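Local coordinates for inactive dihydroorotase-like domain (Chaetomium thermophilum, PDB 5NNL), which is of unknown function but probably has the barrel fold of the amidohydrolase superfamily, in a dihydroorotase-like form that is inactive, at residues C180-S183 with L184-Q188; E201-E204 with A205-H209; V260-L264 with H265-K269. All blocks are in the same frame, centred on the assembly; numbering follows the deposited sequence. Where two conformers were deposited one is given.

Contact 1 of 3, residues C180-S183 with L184-Q188; sequences CVYS and LFLSQ
The carbonyl oxygen of Y182 takes two backbone donors from the far side of the turn. F185 N comes to Y182 O at 3.0 Å with an N-H...O angle of 155°, and L186 N reaches the same Y182 O at 2.9 Å in a bond that is weak because it is strongly bent. One residue back, L184 N binds V181 O at 3.0 Å. V181 O also lies at the edge of the F185 ring and near its plane, 3.2 Å from F185 CD2, so the aromatic edge and an amide N-H converge on one oxygen. The neighbouring ring carbon, F185 CE2, packs 3.9 Å from V181 CG1. That methyl is anti to the V181 backbone N (chi1 172°), which turns it to the side where the phenyl lies.

Y182 and L186 run side by side and point the same way, with L186 CD1 set obliquely to the tyrosine ring at 3.9 Å from Y182 CD2. Beyond this leucine the phenol continues to D241, which hydrogen-bonds Y182 OH and anchors the far end of the side chain. Helix 221-228 packs on Y182, S183 and L186, while helix 242-251 packs on V181, Y182 and F185. Successive bonds to the third residue along mark a short 3-10-like turn, directly after strand 175-180 of what is, judging by strand order and family name, a beta/alpha-barrel like that of the amidohydrolases.

Contact 2 of 3, residues E201-E204 with A205-H209; sequences EDQE and ALWEH
Q203 and W207 lie side by side one helical turn apart, their amide and indole planes steeply inclined at 79°. The aliphatic part of the glutamine does the touching: Q203 CG is 4.1 Å from W207 CD1. That same indole carbon has Q203 O at its edge, 3.3 Å from W207 CD1, while W207 N binds Q203 O at 3.1 Å. On the solvent side E204 and E208 cross, and their OE2 atoms come within 3.1 Å; this like-charge approach is doubtful, since E204 has a second conformer.

At the end of the segment H209 folds back, and H209 ND1 donates to A205 O at 2.6 Å in the plane of the imidazole. Helix 159-170 packs against this histidine.

Further out, the polar ends are fixed by other parts of the chain. W207 NE1 and Q203 NE2 both reach backbone oxygens of the preceding helix, probably bonding L184 O and S183 O respectively, and R254 makes a cation-pi contact with the indole. K159 forms a salt bridge with E201 and gives its backbone N to D202 OD1. Bonds to the fourth residue along, such as E208 N to E204 O, make this a regular alpha-helix, one of those on the outside of the barrel.

Contact 3 of 3, residues V260-L264 with H265-K269; sequences VKTRL and HDNPK
N267 N donates to T262 O at 2.8 Å across five residues, a wide pi-type turn inside helix 257-271; the axes of 260-264 and 265-269 stand 24° apart. This pi-bulge sits just before P268, which has no N-H to give to the turn before, and the helix is kinked there.

On one flank K261 reaches D266, also five residues on, in a salt bridge of 2.8 Å from K261 NZ to D266 OD1. The lysine leaves the backbone extended, then bends at chi3 (85°) and chi4, which brings its ammonium back to the carboxylate. It approaches OD1 on the syn lone pair, the side of the other oxygen.

On the other flank N267 crosses R263, the amide and guanidinium planes 66° apart. N267 ND2 lies over one face of the guanidinium, offset toward the rim and 3.4 Å from R263 NH1; both are donors, so this is packing, with D214 O taking the amide N-H and I213 O bonding R263 NE. In the plane of the same guanidinium, R263 NH1 donates to T262 OG1 at 3.1 Å, and that hydroxyl also bonds Y259 O. The bonds to I213 O and D214 O tie the helix to the chain leading into strand 215-217, while H265 ND1 bonds G8 O of strand 3-11. The proline ring packs on the turn before, with P268 CD 3.2 Å from T262 O and P268 CG 3.7 Å from L264 C.

How the contacts relate
Contacts 1 and 2 are direct neighbours, their centres about 10 Å apart. Helix 200-207 docks on the turn after strand 175-180 through its two probable side-chain bonds, which measure 3.0 Å from W207 NE1 to L184 O and 3.3 Å from Q203 NE2 to S183 O; R254 also meets both F185 and W207. The chain between them carries the C191-C194 disulfide. Contact 3 stands apart, about 19 Å from contact 1 and 20 Å from contact 2 between centres, with nearest atoms about 6 Å away in each case. F216 of strand 215-217 bridges part of that gap, touching V181 and L184 of contact 1 and R263 and L264 of contact 3; L246 likewise meets V181 and L264.

Contact 1 of 3, residues C180-S183 with L184-Q188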
ATOM      1  N   CYS A 180       2.074   2.169  -6.988  1.00 26.69           N
ATOM      2  CA  CYS A 180       2.539   0.826  -6.683  1.00 27.76           C
ATOM      3  C   CYS A 180       3.906   0.608  -7.314  1.00 27.81           C
ATOM      4  O   CYS A 180       4.157   1.032  -8.445  1.00 25.46           O
ATOM      5  CB  CYS A 180       1.553  -0.217  -7.202  1.00 29.06           C
ATOM      6  SG  CYS A 180      -0.144   0.032  -6.660  1.00 29.23           S
ATOM      7  N   VAL A 181       4.790  -0.071  -6.582  1.00 25.80           N
ATOM      8  CA  VAL A 181       6.167  -0.232  -7.042  1.00 27.59           C
ATOM      9  C   VAL A 181       6.210  -0.920  -8.402  1.00 27.09           C
ATOM     10  O   VAL A 181       6.986  -0.533  -9.283  1.00 28.08           O
ATOM     11  CB  VAL A 181       6.993  -1.002  -5.993  1.00 25.45           C
ATOM     12  CG1 VAL A 181       8.379  -1.362  -6.544  1.00 27.41           C
ATOM     13  CG2 VAL A 181       7.129  -0.172  -4.718  1.00 28.49           C
ATOM     14  N   TYR A 182       5.395  -1.961  -8.594  1.00 26.49           N
ATOM     15  CA  TYR A 182       5.387  -2.662  -9.875  1.00 27.24           C
ATOM     16  C   TYR A 182       5.097  -1.718 -11.035  1.00 30.80           C
ATOM     17  O   TYR A 182       5.594  -1.934 -12.146  1.00 33.41           O
ATOM     18  CB  TYR A 182       4.349  -3.786  -9.867  1.00 30.26           C
ATOM     19  CG  TYR A 182       4.829  -5.127  -9.348  1.00 33.34           C
ATOM     20  CD1 TYR A 182       6.060  -5.268  -8.715  1.00 34.49           C
ATOM     21  CD2 TYR A 182       4.042  -6.262  -9.502  1.00 36.03           C
ATOM     22  CE1 TYR A 182       6.483  -6.501  -8.247  1.00 34.74           C
ATOM     23  CE2 TYR A 182       4.456  -7.492  -9.041  1.00 34.54           C
ATOM     24  CZ  TYR A 182       5.672  -7.609  -8.415  1.00 35.57           C
ATOM     25  OH  TYR A 182       6.063  -8.846  -7.960  1.00 38.69           O
ATOM     26  N   SER A 183       4.291  -0.678 -10.803  1.00 28.14           N
ATOM     27  CA  SER A 183       3.948   0.249 -11.876  1.00 26.80           C
ATOM     28  C   SER A 183       5.183   0.893 -12.494  1.00 30.11           C
ATOM     29  O   SER A 183       5.165   1.255 -13.676  1.00 28.41           O
ATOM     30  CB  SER A 183       3.009   1.337 -11.357  1.00 27.65           C
ATOM     31  OG  SER A 183       1.748   0.809 -10.993  1.00 32.63           O
ATOM     32  N   LEU A 184       6.255   1.064 -11.717  1.00 30.76           N
ATOM     33  CA  LEU A 184       7.454   1.715 -12.232  1.00 29.62           C
ATOM     34  C   LEU A 184       8.339   0.779 -13.043  1.00 32.61           C
ATOM     35  O   LEU A 184       9.217   1.259 -13.768  1.00 30.81           O
ATOM     36  CB  LEU A 184       8.271   2.307 -11.080  1.00 28.42           C
ATOM     37  CG  LEU A 184       7.677   3.499 -10.322  1.00 30.40           C
ATOM     38  CD1 LEU A 184       8.683   4.039  -9.322  1.00 31.96           C
ATOM     39  CD2 LEU A 184       7.226   4.610 -11.264  1.00 33.50           C
ATOM     40  N   PHE A 185       8.127  -0.534 -12.950  1.00 33.85           N
ATOM     41  CA  PHE A 185       9.004  -1.506 -13.587  1.00 34.95           C
ATOM     42  C   PHE A 185       8.271  -2.490 -14.490  1.00 37.56           C
ATOM     43  O   PHE A 185       8.913  -3.384 -15.053  1.00 39.28           O
ATOM     44  CB  PHE A 185       9.789  -2.272 -12.517  1.00 33.33           C
ATOM     45  CG  PHE A 185      10.543  -1.381 -11.584  1.00 33.80           C
ATOM     46  CD1 PHE A 185      11.787  -0.893 -11.934  1.00 33.17           C
ATOM     47  CD2 PHE A 185      10.003  -1.021 -10.359  1.00 33.23           C
ATOM     48  CE1 PHE A 185      12.481  -0.065 -11.086  1.00 28.83           C
ATOM     49  CE2 PHE A 185      10.696  -0.193  -9.499  1.00 30.58           C
ATOM     50  CZ  PHE A 185      11.936   0.286  -9.864  1.00 31.54           C
ATOM     51  N   LEU A 186       6.952  -2.350 -14.644  1.00 35.49           N
ATOM     52  CA  LEU A 186       6.162  -3.151 -15.571  1.00 35.13           C
ATOM     53  C   LEU A 186       5.194  -2.237 -16.303  1.00 36.50           C
ATOM     54  O   LEU A 186       4.580  -1.361 -15.687  1.00 32.82           O
ATOM     55  CB  LEU A 186       5.370  -4.254 -14.856  1.00 36.46           C
ATOM     56  CG  LEU A 186       6.165  -5.314 -14.097  1.00 36.66           C
ATOM     57  CD1 LEU A 186       5.229  -6.113 -13.214  1.00 39.11           C
ATOM     58  CD2 LEU A 186       6.906  -6.232 -15.052  1.00 39.59           C
ATOM     59  N   SER A 187       5.050  -2.454 -17.612  1.00 34.64           N
ATOM     60  CA  SER A 187       4.173  -1.642 -18.448  1.00 36.69           C
ATOM     61  C   SER A 187       3.435  -2.550 -19.428  1.00 41.22           C
ATOM     62  O   SER A 187       3.638  -3.768 -19.458  1.00 40.73           O
ATOM     63  CB  SER A 187       4.964  -0.562 -19.196  1.00 36.78           C
ATOM     64  OG  SER A 187       5.676  -1.112 -20.291  1.00 39.49           O
ATOM     65  N   GLN A 188       2.567  -1.944 -20.243  1.00 40.50           N
ATOM     66  CA  GLN A 188       1.828  -2.697 -21.250  1.00 43.86           C
ATOM     67  C   GLN A 188       2.729  -3.221 -22.359  1.00 43.70           C
ATOM     68  O   GLN A 188       2.312  -4.105 -23.113  1.00 46.75           O
ATOM     69  CB  GLN A 188       0.712  -1.832 -21.836  1.00 39.29           C
ATOM     70  CG  GLN A 188      -0.578  -1.911 -21.036  1.00 43.78           C
ATOM     71  CD  GLN A 188      -1.589  -0.859 -21.438  1.00 41.40           C
ATOM     72  OE1 GLN A 188      -1.748  -0.556 -22.618  1.00 42.56           O
ATOM     73  NE2 GLN A 188      -2.273  -0.289 -20.454  1.00 43.52           N
TER

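Contact 2 of 3, residues E201-E204 with A205-H209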
ATOM      1  N   GLU A 201       4.283   5.314 -22.053  1.00 36.46           N
ATOM      2  CA  GLU A 201       4.237   6.761 -21.866  1.00 37.74           C
ATOM      3  C   GLU A 201       3.761   7.121 -20.464  1.00 34.28           C
ATOM      4  O   GLU A 201       4.284   8.058 -19.849  1.00 34.46           O
ATOM      5  CB  GLU A 201       3.327   7.408 -22.909  1.00 38.77           C
ATOM      6  CG  GLU A 201       3.085   8.897 -22.645  1.00 42.27           C
ATOM      7  CD  GLU A 201       2.586   9.654 -23.864  1.00 49.30           C
ATOM      8  OE1 GLU A 201       2.478   9.045 -24.949  1.00 54.16           O
ATOM      9  OE2 GLU A 201       2.306  10.865 -23.732  1.00 52.29           O
ATOM     10  N   ASP A 202       2.761   6.402 -19.949  1.00 32.72           N
ATOM     11  CA  ASP A 202       2.329   6.630 -18.575  1.00 35.63           C
ATOM     12  C   ASP A 202       3.483   6.398 -17.608  1.00 31.89           C
ATOM     13  O   ASP A 202       3.746   7.221 -16.724  1.00 32.08           O
ATOM     14  CB  ASP A 202       1.146   5.718 -18.230  1.00 30.88           C
ATOM     15  CG  ASP A 202      -0.156   6.159 -18.883  1.00 36.33           C
ATOM     16  OD1 ASP A 202      -0.318   7.367 -19.161  1.00 36.05           O
ATOM     17  OD2 ASP A 202      -1.027   5.288 -19.103  1.00 39.68           O
ATOM     18  N   GLN A 203       4.201   5.286 -17.778  1.00 30.98           N
ATOM     19  CA  GLN A 203       5.279   4.946 -16.856  1.00 32.55           C
ATOM     20  C   GLN A 203       6.374   6.008 -16.875  1.00 33.59           C
ATOM     21  O   GLN A 203       6.912   6.375 -15.823  1.00 27.86           O
ATOM     22  CB  GLN A 203       5.856   3.578 -17.212  1.00 32.83           C
ATOM     23  CG  GLN A 203       6.773   2.996 -16.154  1.00 33.33           C
ATOM     24  CD  GLN A 203       7.489   1.755 -16.642  1.00 32.63           C
ATOM     25  OE1 GLN A 203       8.521   1.843 -17.303  1.00 36.09           O
ATOM     26  NE2 GLN A 203       6.939   0.592 -16.331  1.00 34.16           N
ATOM     27  N   GLU A 204       6.717   6.506 -18.063  1.00 33.24           N
ATOM     28  CA  GLU A 204       7.721   7.564 -18.154  0.51 35.51           C
ATOM     29  C   GLU A 204       7.245   8.824 -17.454  1.00 34.00           C
ATOM     30  O   GLU A 204       8.031   9.514 -16.786  1.00 33.81           O
ATOM     31  CB  GLU A 204       8.036   7.848 -19.624  0.51 39.63           C
ATOM     32  CG  GLU A 204       9.172   8.837 -19.849  0.51 43.24           C
ATOM     33  CD  GLU A 204       9.357   9.184 -21.315  0.51 45.64           C
ATOM     34  OE1 GLU A 204       9.230   8.276 -22.165  0.51 52.19           O
ATOM     35  OE2 GLU A 204       9.621  10.367 -21.617  0.51 45.90           O
ATOM     36  N   ALA A 205       5.957   9.156 -17.591  1.00 30.50           N
ATOM     37  CA  ALA A 205       5.412  10.302 -16.880  1.00 30.69           C
ATOM     38  C   ALA A 205       5.536  10.122 -15.371  1.00 31.40           C
ATOM     39  O   ALA A 205       5.758  11.097 -14.645  1.00 30.80           O
ATOM     40  CB  ALA A 205       3.954  10.522 -17.280  1.00 33.19           C
ATOM     41  N   LEU A 206       5.418   8.884 -14.885  1.00 26.97           N
ATOM     42  CA  LEU A 206       5.569   8.630 -13.456  1.00 30.88           C
ATOM     43  C   LEU A 206       7.005   8.875 -13.003  1.00 31.22           C
ATOM     44  O   LEU A 206       7.242   9.521 -11.975  1.00 32.53           O
ATOM     45  CB  LEU A 206       5.141   7.198 -13.130  1.00 29.99           C
ATOM     46  CG  LEU A 206       3.671   6.835 -13.371  1.00 30.57           C
ATOM     47  CD1 LEU A 206       3.438   5.369 -13.047  1.00 27.61           C
ATOM     48  CD2 LEU A 206       2.737   7.716 -12.552  1.00 27.51           C
ATOM     49  N   TRP A 207       7.977   8.358 -13.756  1.00 30.55           N
ATOM     50  CA  TRP A 207       9.378   8.584 -13.414  1.00 30.89           C
ATOM     51  C   TRP A 207       9.732  10.063 -13.443  1.00 32.76           C
ATOM     52  O   TRP A 207      10.588  10.512 -12.670  1.00 35.61           O
ATOM     53  CB  TRP A 207      10.279   7.799 -14.365  1.00 30.76           C
ATOM     54  CG  TRP A 207      10.402   6.360 -13.975  1.00 33.12           C
ATOM     55  CD1 TRP A 207       9.706   5.303 -14.488  1.00 33.05           C
ATOM     56  CD2 TRP A 207      11.267   5.822 -12.970  1.00 29.92           C
ATOM     57  NE1 TRP A 207      10.089   4.138 -13.863  1.00 33.20           N
ATOM     58  CE2 TRP A 207      11.046   4.431 -12.927  1.00 32.40           C
ATOM     59  CE3 TRP A 207      12.209   6.383 -12.105  1.00 32.70           C
ATOM     60  CZ2 TRP A 207      11.735   3.592 -12.050  1.00 32.04           C
ATOM     61  CZ3 TRP A 207      12.890   5.551 -11.236  1.00 36.11           C
ATOM     62  CH2 TRP A 207      12.651   4.171 -11.216  1.00 33.13           C
ATOM     63  N   GLU A 208       9.080  10.837 -14.306  1.00 32.90           N
ATOM     64  CA  GLU A 208       9.350  12.265 -14.406  1.00 34.81           C
ATOM     65  C   GLU A 208       8.595  13.090 -13.375  1.00 34.28           C
ATOM     66  O   GLU A 208       8.783  14.310 -13.331  1.00 39.69           O
ATOM     67  CB  GLU A 208       9.002  12.760 -15.809  1.00 36.34           C
ATOM     68  CG  GLU A 208       9.896  12.194 -16.892  1.00 42.88           C
ATOM     69  CD  GLU A 208       9.456  12.621 -18.273  1.00 44.45           C
ATOM     70  OE1 GLU A 208       8.420  13.313 -18.370  1.00 45.92           O
ATOM     71  OE2 GLU A 208      10.140  12.265 -19.256  1.00 47.29           O
ATOM     72  N   HIS A 209       7.743  12.467 -12.558  1.00 29.69           N
ATOM     73  CA  HIS A 209       7.016  13.176 -11.509  1.00 33.09           C
ATOM     74  C   HIS A 209       7.334  12.639 -10.118  1.00 30.71           C
ATOM     75  O   HIS A 209       6.535  12.813  -9.193  1.00 30.06           O
ATOM     76  CB  HIS A 209       5.510  13.113 -11.766  1.00 34.07           C
ATOM     77  CG  HIS A 209       5.057  13.993 -12.888  1.00 32.48           C
ATOM     78  ND1 HIS A 209       5.195  13.640 -14.212  1.00 35.45           N
ATOM     79  CD2 HIS A 209       4.485  15.221 -12.884  1.00 33.69           C
ATOM     80  CE1 HIS A 209       4.719  14.607 -14.976  1.00 33.85           C
ATOM     81  NE2 HIS A 209       4.283  15.578 -14.194  1.00 35.46           N
TER

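Contact 3 of 3, residues V260-L264 with H265-K269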
ATOM      1  N   VAL A 260      13.863   6.745  -1.438  1.00 27.07           N
ATOM      2  CA  VAL A 260      13.226   5.481  -1.085  1.00 29.22           C
ATOM      3  C   VAL A 260      12.780   5.501   0.372  1.00 30.34           C
ATOM      4  O   VAL A 260      11.661   5.091   0.703  1.00 27.57           O
ATOM      5  CB  VAL A 260      14.181   4.311  -1.373  1.00 28.99           C
ATOM      6  CG1 VAL A 260      13.585   3.006  -0.908  1.00 28.98           C
ATOM      7  CG2 VAL A 260      14.494   4.252  -2.863  1.00 29.30           C
ATOM      8  N   LYS A 261      13.651   5.975   1.267  1.00 28.42           N
ATOM      9  CA  LYS A 261      13.302   6.004   2.685  1.00 28.15           C
ATOM     10  C   LYS A 261      12.087   6.888   2.930  1.00 28.65           C
ATOM     11  O   LYS A 261      11.145   6.488   3.624  1.00 27.70           O
ATOM     12  CB  LYS A 261      14.487   6.485   3.523  1.00 30.74           C
ATOM     13  CG  LYS A 261      14.228   6.389   5.028  1.00 32.14           C
ATOM     14  CD  LYS A 261      15.432   6.807   5.863  1.00 36.74           C
ATOM     15  CE  LYS A 261      15.484   8.311   6.071  1.00 36.65           C
ATOM     16  NZ  LYS A 261      14.445   8.786   7.028  1.00 42.65           N
ATOM     17  N   THR A 262      12.084   8.096   2.362  1.00 27.81           N
ATOM     18  CA  THR A 262      10.959   8.999   2.581  1.00 30.61           C
ATOM     19  C   THR A 262       9.670   8.418   2.014  1.00 28.63           C
ATOM     20  O   THR A 262       8.592   8.606   2.590  1.00 31.96           O
ATOM     21  CB  THR A 262      11.236  10.370   1.959  1.00 28.90           C
ATOM     22  OG1 THR A 262      11.556  10.214   0.574  1.00 29.73           O
ATOM     23  CG2 THR A 262      12.376  11.081   2.674  1.00 28.97           C
ATOM     24  N   ARG A 263       9.755   7.706   0.889  1.00 27.34           N
ATOM     25  CA  ARG A 263       8.562   7.154   0.260  1.00 27.99           C
ATOM     26  C   ARG A 263       8.062   5.885   0.941  1.00 27.41           C
ATOM     27  O   ARG A 263       6.912   5.493   0.711  1.00 26.87           O
ATOM     28  CB  ARG A 263       8.833   6.887  -1.224  1.00 26.01           C
ATOM     29  CG  ARG A 263       8.464   8.055  -2.127  1.00 26.83           C
ATOM     30  CD  ARG A 263       9.100   9.360  -1.670  1.00 29.48           C
ATOM     31  NE  ARG A 263       8.593  10.503  -2.421  1.00 33.15           N
ATOM     32  CZ  ARG A 263       9.038  11.746  -2.280  1.00 30.78           C
ATOM     33  NH1 ARG A 263      10.011  12.011  -1.422  1.00 30.45           N
ATOM     34  NH2 ARG A 263       8.518  12.724  -3.006  1.00 29.90           N
ATOM     35  N   LEU A 264       8.883   5.244   1.774  1.00 26.93           N
ATOM     36  CA  LEU A 264       8.484   4.036   2.487  1.00 27.47           C
ATOM     37  C   LEU A 264       8.521   4.207   4.001  1.00 27.26           C
ATOM     38  O   LEU A 264       8.379   3.217   4.731  1.00 25.01           O
ATOM     39  CB  LEU A 264       9.368   2.857   2.066  1.00 26.62           C
ATOM     40  CG  LEU A 264       9.104   2.300   0.665  1.00 25.26           C
ATOM     41  CD1 LEU A 264      10.092   1.193   0.322  1.00 27.36           C
ATOM     42  CD2 LEU A 264       7.667   1.788   0.527  1.00 25.56           C
ATOM     43  N   HIS A 265       8.691   5.434   4.496  1.00 28.17           N
ATOM     44  CA  HIS A 265       8.657   5.675   5.932  1.00 29.58           C
ATOM     45  C   HIS A 265       8.195   7.091   6.264  1.00 30.54           C
ATOM     46  O   HIS A 265       7.069   7.275   6.732  1.00 32.50           O
ATOM     47  CB  HIS A 265      10.028   5.419   6.562  1.00 31.58           C
ATOM     48  CG  HIS A 265      10.035   5.596   8.049  1.00 33.94           C
ATOM     49  ND1 HIS A 265       9.687   4.585   8.919  1.00 35.74           N
ATOM     50  CD2 HIS A 265      10.309   6.677   8.816  1.00 35.83           C
ATOM     51  CE1 HIS A 265       9.767   5.030  10.161  1.00 36.87           C
ATOM     52  NE2 HIS A 265      10.139   6.297  10.125  1.00 37.35           N
ATOM     53  N   ASP A 266       9.048   8.092   6.029  1.00 29.55           N
ATOM     54  CA  ASP A 266       8.763   9.453   6.483  1.00 33.34           C
ATOM     55  C   ASP A 266       7.411   9.951   5.980  1.00 32.76           C
ATOM     56  O   ASP A 266       6.550  10.358   6.767  1.00 33.16           O
ATOM     57  CB  ASP A 266       9.874  10.398   6.028  1.00 32.38           C
ATOM     58  CG  ASP A 266      11.215  10.038   6.619  1.00 37.72           C
ATOM     59  OD1 ASP A 266      11.853   9.085   6.124  1.00 36.22           O
ATOM     60  OD2 ASP A 266      11.633  10.710   7.582  1.00 47.36           O
ATOM     61  N   ASN A 267       7.214   9.938   4.662  1.00 27.75           N
ATOM     62  CA  ASN A 267       5.974  10.495   4.115  1.00 32.29           C
ATOM     63  C   ASN A 267       4.759   9.659   4.469  1.00 31.06           C
ATOM     64  O   ASN A 267       3.749  10.237   4.915  1.00 34.20           O
ATOM     65  CB  ASN A 267       6.123  10.684   2.606  1.00 29.37           C
ATOM     66  CG  ASN A 267       7.180  11.692   2.267  1.00 31.58           C
ATOM     67  OD1 ASN A 267       7.599  12.474   3.120  1.00 28.46           O
ATOM     68  ND2 ASN A 267       7.627  11.681   1.025  1.00 29.42           N
ATOM     69  N   PRO A 268       4.749   8.335   4.301  1.00 32.07           N
ATOM     70  CA  PRO A 268       3.566   7.566   4.717  1.00 30.36           C
ATOM     71  C   PRO A 268       3.242   7.729   6.189  1.00 36.87           C
ATOM     72  O   PRO A 268       2.072   7.643   6.578  1.00 36.30           O
ATOM     73  CB  PRO A 268       3.939   6.114   4.376  1.00 30.48           C
ATOM     74  CG  PRO A 268       5.409   6.112   4.135  1.00 31.44           C
ATOM     75  CD  PRO A 268       5.774   7.479   3.673  1.00 31.26           C
ATOM     76  N   LYS A 269       4.253   7.971   7.018  1.00 35.09           N
ATOM     77  CA  LYS A 269       4.028   8.114   8.449  1.00 39.39           C
ATOM     78  C   LYS A 269       3.259   9.394   8.760  1.00 39.28           C
ATOM     79  O   LYS A 269       2.359   9.393   9.607  1.00 40.97           O
ATOM     80  CB  LYS A 269       5.377   8.087   9.160  1.00 35.63           C
ATOM     81  CG  LYS A 269       5.332   8.130  10.664  1.00 42.69           C
ATOM     82  CD  LYS A 269       6.754   8.006  11.203  1.00 45.68           C
ATOM     83  CE  LYS A 269       6.842   8.231  12.693  1.00 53.20           C
ATOM     84  NZ  LYS A 269       8.255   8.057  13.144  1.00 57.74           N
TER